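Local coordinates for protein transcriptional regulator ComR (Streptococcus vestibularis F0396, PDB 6HU8) that probably binds DNA through its helix-turn-helix domain and controls competence in response to a signalling peptide recognised by its TPR domain, at residues E119-D124 / P139-I144. Sequence-based numbering, arbitrary orientation.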
ATOM      1  N   GLU A 119       0.086  -2.846 -11.154  1.00 35.87           N
ATOM      2  CA  GLU A 119      -0.859  -1.747 -11.171  1.00 36.41           C
ATOM      3  C   GLU A 119      -2.262  -2.265 -10.895  1.00 38.27           C
ATOM      4  O   GLU A 119      -3.022  -1.662 -10.120  1.00 37.35           O
ATOM      5  CB  GLU A 119      -0.814  -1.002 -12.510  1.00 37.86           C
ATOM      6  CG  GLU A 119       0.488  -0.218 -12.737  1.00 35.59           C
ATOM      7  CD  GLU A 119       0.715   0.887 -11.699  1.00 41.83           C
ATOM      8  OE1 GLU A 119      -0.267   1.555 -11.285  1.00 43.69           O
ATOM      9  OE2 GLU A 119       1.882   1.097 -11.295  1.00 43.06           O
ATOM     10  N   LEU A 120      -2.594  -3.389 -11.522  1.00 35.31           N
ATOM     11  CA  LEU A 120      -3.904  -3.994 -11.359  1.00 34.13           C
ATOM     12  C   LEU A 120      -4.123  -4.402  -9.921  1.00 36.42           C
ATOM     13  O   LEU A 120      -5.227  -4.247  -9.409  1.00 33.66           O
ATOM     14  CB  LEU A 120      -4.053  -5.213 -12.272  1.00 32.58           C
ATOM     15  CG  LEU A 120      -4.269  -4.874 -13.753  1.00 34.14           C
ATOM     16  CD1 LEU A 120      -4.167  -6.124 -14.635  1.00 35.62           C
ATOM     17  CD2 LEU A 120      -5.624  -4.203 -13.914  1.00 34.17           C
ATOM     18  N   LEU A 121      -3.084  -4.945  -9.281  1.00 35.68           N
ATOM     19  CA  LEU A 121      -3.185  -5.311  -7.856  1.00 35.14           C
ATOM     20  C   LEU A 121      -3.423  -4.082  -6.983  1.00 36.27           C
ATOM     21  O   LEU A 121      -4.187  -4.128  -6.013  1.00 39.54           O
ATOM     22  CB  LEU A 121      -1.929  -6.033  -7.368  1.00 37.37           C
ATOM     23  CG  LEU A 121      -1.960  -6.328  -5.851  1.00 37.19           C
ATOM     24  CD1 LEU A 121      -2.987  -7.415  -5.552  1.00 35.63           C
ATOM     25  CD2 LEU A 121      -0.586  -6.725  -5.321  1.00 34.86           C
ATOM     26  N   THR A 122      -2.766  -2.975  -7.322  1.00 37.24           N
ATOM     27  CA  THR A 122      -2.970  -1.734  -6.584  1.00 36.51           C
ATOM     28  C   THR A 122      -4.448  -1.363  -6.565  1.00 41.16           C
ATOM     29  O   THR A 122      -4.982  -0.938  -5.527  1.00 41.43           O
ATOM     30  CB  THR A 122      -2.138  -0.573  -7.179  1.00 41.57           C
ATOM     31  OG1 THR A 122      -0.789  -0.669  -6.694  1.00 42.94           O
ATOM     32  CG2 THR A 122      -2.708   0.768  -6.753  1.00 46.91           C
ATOM     33  N   LEU A 123      -5.118  -1.544  -7.701  1.00 36.46           N
ATOM     34  CA  LEU A 123      -6.535  -1.217  -7.783  1.00 38.70           C
ATOM     35  C   LEU A 123      -7.358  -2.176  -6.920  1.00 39.37           C
ATOM     36  O   LEU A 123      -8.253  -1.754  -6.195  1.00 38.98           O
ATOM     37  CB  LEU A 123      -7.008  -1.247  -9.233  1.00 38.86           C
ATOM     38  CG  LEU A 123      -6.356  -0.178 -10.125  1.00 36.84           C
ATOM     39  CD1 LEU A 123      -6.868  -0.242 -11.569  1.00 35.46           C
ATOM     40  CD2 LEU A 123      -6.560   1.216  -9.537  1.00 42.20           C
ATOM     41  N   ASP A 124      -7.043  -3.468  -7.003  1.00 37.98           N
ATOM     42  CA  ASP A 124      -7.718  -4.470  -6.189  1.00 38.99           C
ATOM     43  C   ASP A 124      -7.555  -4.194  -4.686  1.00 42.87           C
ATOM     44  O   ASP A 124      -8.512  -4.341  -3.925  1.00 45.46           O
ATOM     45  CB  ASP A 124      -7.186  -5.866  -6.515  1.00 40.44           C
ATOM     46  CG  ASP A 124      -7.779  -6.440  -7.795  1.00 43.32           C
ATOM     47  OD1 ASP A 124      -8.932  -6.100  -8.142  1.00 42.72           O
ATOM     48  OD2 ASP A 124      -7.089  -7.251  -8.442  1.00 50.01           O
ATOM     49  N   PRO A 139      -8.886 -15.248  -3.751  1.00 56.05           N
ATOM     50  CA  PRO A 139      -7.685 -16.085  -3.906  1.00 53.11           C
ATOM     51  C   PRO A 139      -6.796 -15.685  -5.083  1.00 49.91           C
ATOM     52  O   PRO A 139      -5.569 -15.812  -4.990  1.00 46.02           O
ATOM     53  CB  PRO A 139      -8.264 -17.492  -4.132  1.00 52.31           C
ATOM     54  CG  PRO A 139      -9.636 -17.258  -4.662  1.00 53.15           C
ATOM     55  CD  PRO A 139     -10.120 -16.033  -3.935  1.00 54.68           C
ATOM     56  N   LYS A 140      -7.396 -15.227  -6.179  1.00 49.71           N
ATOM     57  CA  LYS A 140      -6.606 -14.864  -7.345  1.00 51.23           C
ATOM     58  C   LYS A 140      -5.806 -13.601  -7.043  1.00 46.66           C
ATOM     59  O   LYS A 140      -4.660 -13.468  -7.441  1.00 47.81           O
ATOM     60  CB  LYS A 140      -7.494 -14.668  -8.568  1.00 56.84           C
ATOM     61  CG  LYS A 140      -8.353 -15.885  -8.899  1.00 56.69           C
ATOM     62  CD  LYS A 140      -8.991 -15.785 -10.282  1.00 58.31           C
ATOM     63  CE  LYS A 140      -9.008 -14.342 -10.810  1.00 67.70           C
ATOM     64  NZ  LYS A 140      -9.293 -14.275 -12.272  1.00 65.81           N
ATOM     65  N   VAL A 141      -6.412 -12.688  -6.299  1.00 46.43           N
ATOM     66  CA  VAL A 141      -5.718 -11.501  -5.826  1.00 42.03           C
ATOM     67  C   VAL A 141      -4.653 -11.905  -4.808  1.00 41.68           C
ATOM     68  O   VAL A 141      -3.522 -11.404  -4.822  1.00 36.79           O
ATOM     69  CB  VAL A 141      -6.712 -10.505  -5.192  1.00 46.22           C
ATOM     70  CG1 VAL A 141      -5.976  -9.384  -4.481  1.00 38.92           C
ATOM     71  CG2 VAL A 141      -7.657  -9.974  -6.252  1.00 43.86           C
ATOM     72  N   GLU A 142      -5.014 -12.836  -3.934  1.00 41.32           N
ATOM     73  CA  GLU A 142      -4.108 -13.273  -2.873  1.00 41.43           C
ATOM     74  C   GLU A 142      -2.815 -13.873  -3.422  1.00 38.83           C
ATOM     75  O   GLU A 142      -1.735 -13.628  -2.884  1.00 40.00           O
ATOM     76  CB  GLU A 142      -4.811 -14.284  -1.954  1.00 42.01           C
ATOM     77  CG  GLU A 142      -4.017 -14.664  -0.706  1.00 48.00           C
ATOM     78  CD  GLU A 142      -3.848 -13.499   0.275  1.00 50.70           C
ATOM     79  OE1 GLU A 142      -4.482 -12.427   0.077  1.00 45.44           O
ATOM     80  OE2 GLU A 142      -3.068 -13.662   1.241  1.00 50.88           O
ATOM     81  N   GLU A 143      -2.943 -14.659  -4.492  1.00 41.01           N
ATOM     82  CA  GLU A 143      -1.810 -15.319  -5.150  1.00 38.72           C
ATOM     83  C   GLU A 143      -0.833 -14.285  -5.725  1.00 37.38           C
ATOM     84  O   GLU A 143       0.389 -14.446  -5.652  1.00 33.83           O
ATOM     85  CB  GLU A 143      -2.327 -16.261  -6.251  1.00 38.55           C
ATOM     86  CG  GLU A 143      -1.263 -17.080  -6.969  1.00 42.81           C
ATOM     87  CD  GLU A 143      -1.826 -17.920  -8.132  1.00 48.95           C
ATOM     88  OE1 GLU A 143      -2.851 -17.522  -8.727  1.00 54.99           O
ATOM     89  OE2 GLU A 143      -1.245 -18.978  -8.459  1.00 47.77           O
ATOM     90  N   ILE A 144      -1.380 -13.227  -6.318  1.00 36.37           N
ATOM     91  CA  ILE A 144      -0.573 -12.140  -6.860  1.00 35.90           C
ATOM     92  C   ILE A 144       0.050 -11.312  -5.731  1.00 35.51           C
ATOM     93  O   ILE A 144       1.253 -11.023  -5.742  1.00 36.41           O
ATOM     94  CB  ILE A 144      -1.427 -11.240  -7.803  1.00 36.52           C
ATOM     95  CG1 ILE A 144      -1.716 -11.985  -9.107  1.00 37.61           C
ATOM     96  CG2 ILE A 144      -0.740  -9.881  -8.071  1.00 36.29           C
ATOM     97  CD1 ILE A 144      -2.992 -11.559  -9.809  1.00 38.21           C
TER
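Leu121 and Val141 meet methyl to methyl, Leu121 CD1 lying 3.7 Å from Val141 CG1, with the two branched side chains crossing at a slant. Their CA atoms are the nearest pair across the two segments, 7.0 Å apart. In Leu121 a chi1 of 175° holds CG anti to the backbone N and points the branch across the gap, CD1 against Val141 CG1. One turn along the second helix, Ile144 runs past Leu121 in the opposite sense. Its CG2 branch does the touching and settles against the leucine almost evenly, 4.1 Å from Leu121 CB and 4.2 Å from each of CD1 and CD2. Leu121 is thus packed against both Val141 and Ile144, and helix 160-173 adds Val165 against Leu121 and Tyr168 against Val141.

The second methyl of Val141 has a different partner. At chi1 170° CG2 of Val141 stands beside the backbone N, on the side of Asp124, one turn on from Leu121, and comes 3.5 Å from Asp124 OD2. This is a van der Waals contact of a methyl with a carboxylate oxygen, and no hydrogen bond joins the two segments. The other oxygen, OD1, forms a salt bridge with Arg138, so the carboxylate is tied to the residue just before the second helix while resting on Val141.

Ile144 and Glu143 also reach Arg39 of helix 34-41, in the HTH region, placing this seam near where the putative DNA-binding part meets the helical body. The segment axes pass 10.6 Å apart with their directions 127° apart, inclined toward antiparallel. Such largely apolar packing between successive helices is characteristic of the tetratricopeptide-type helical array of RNPP regulators.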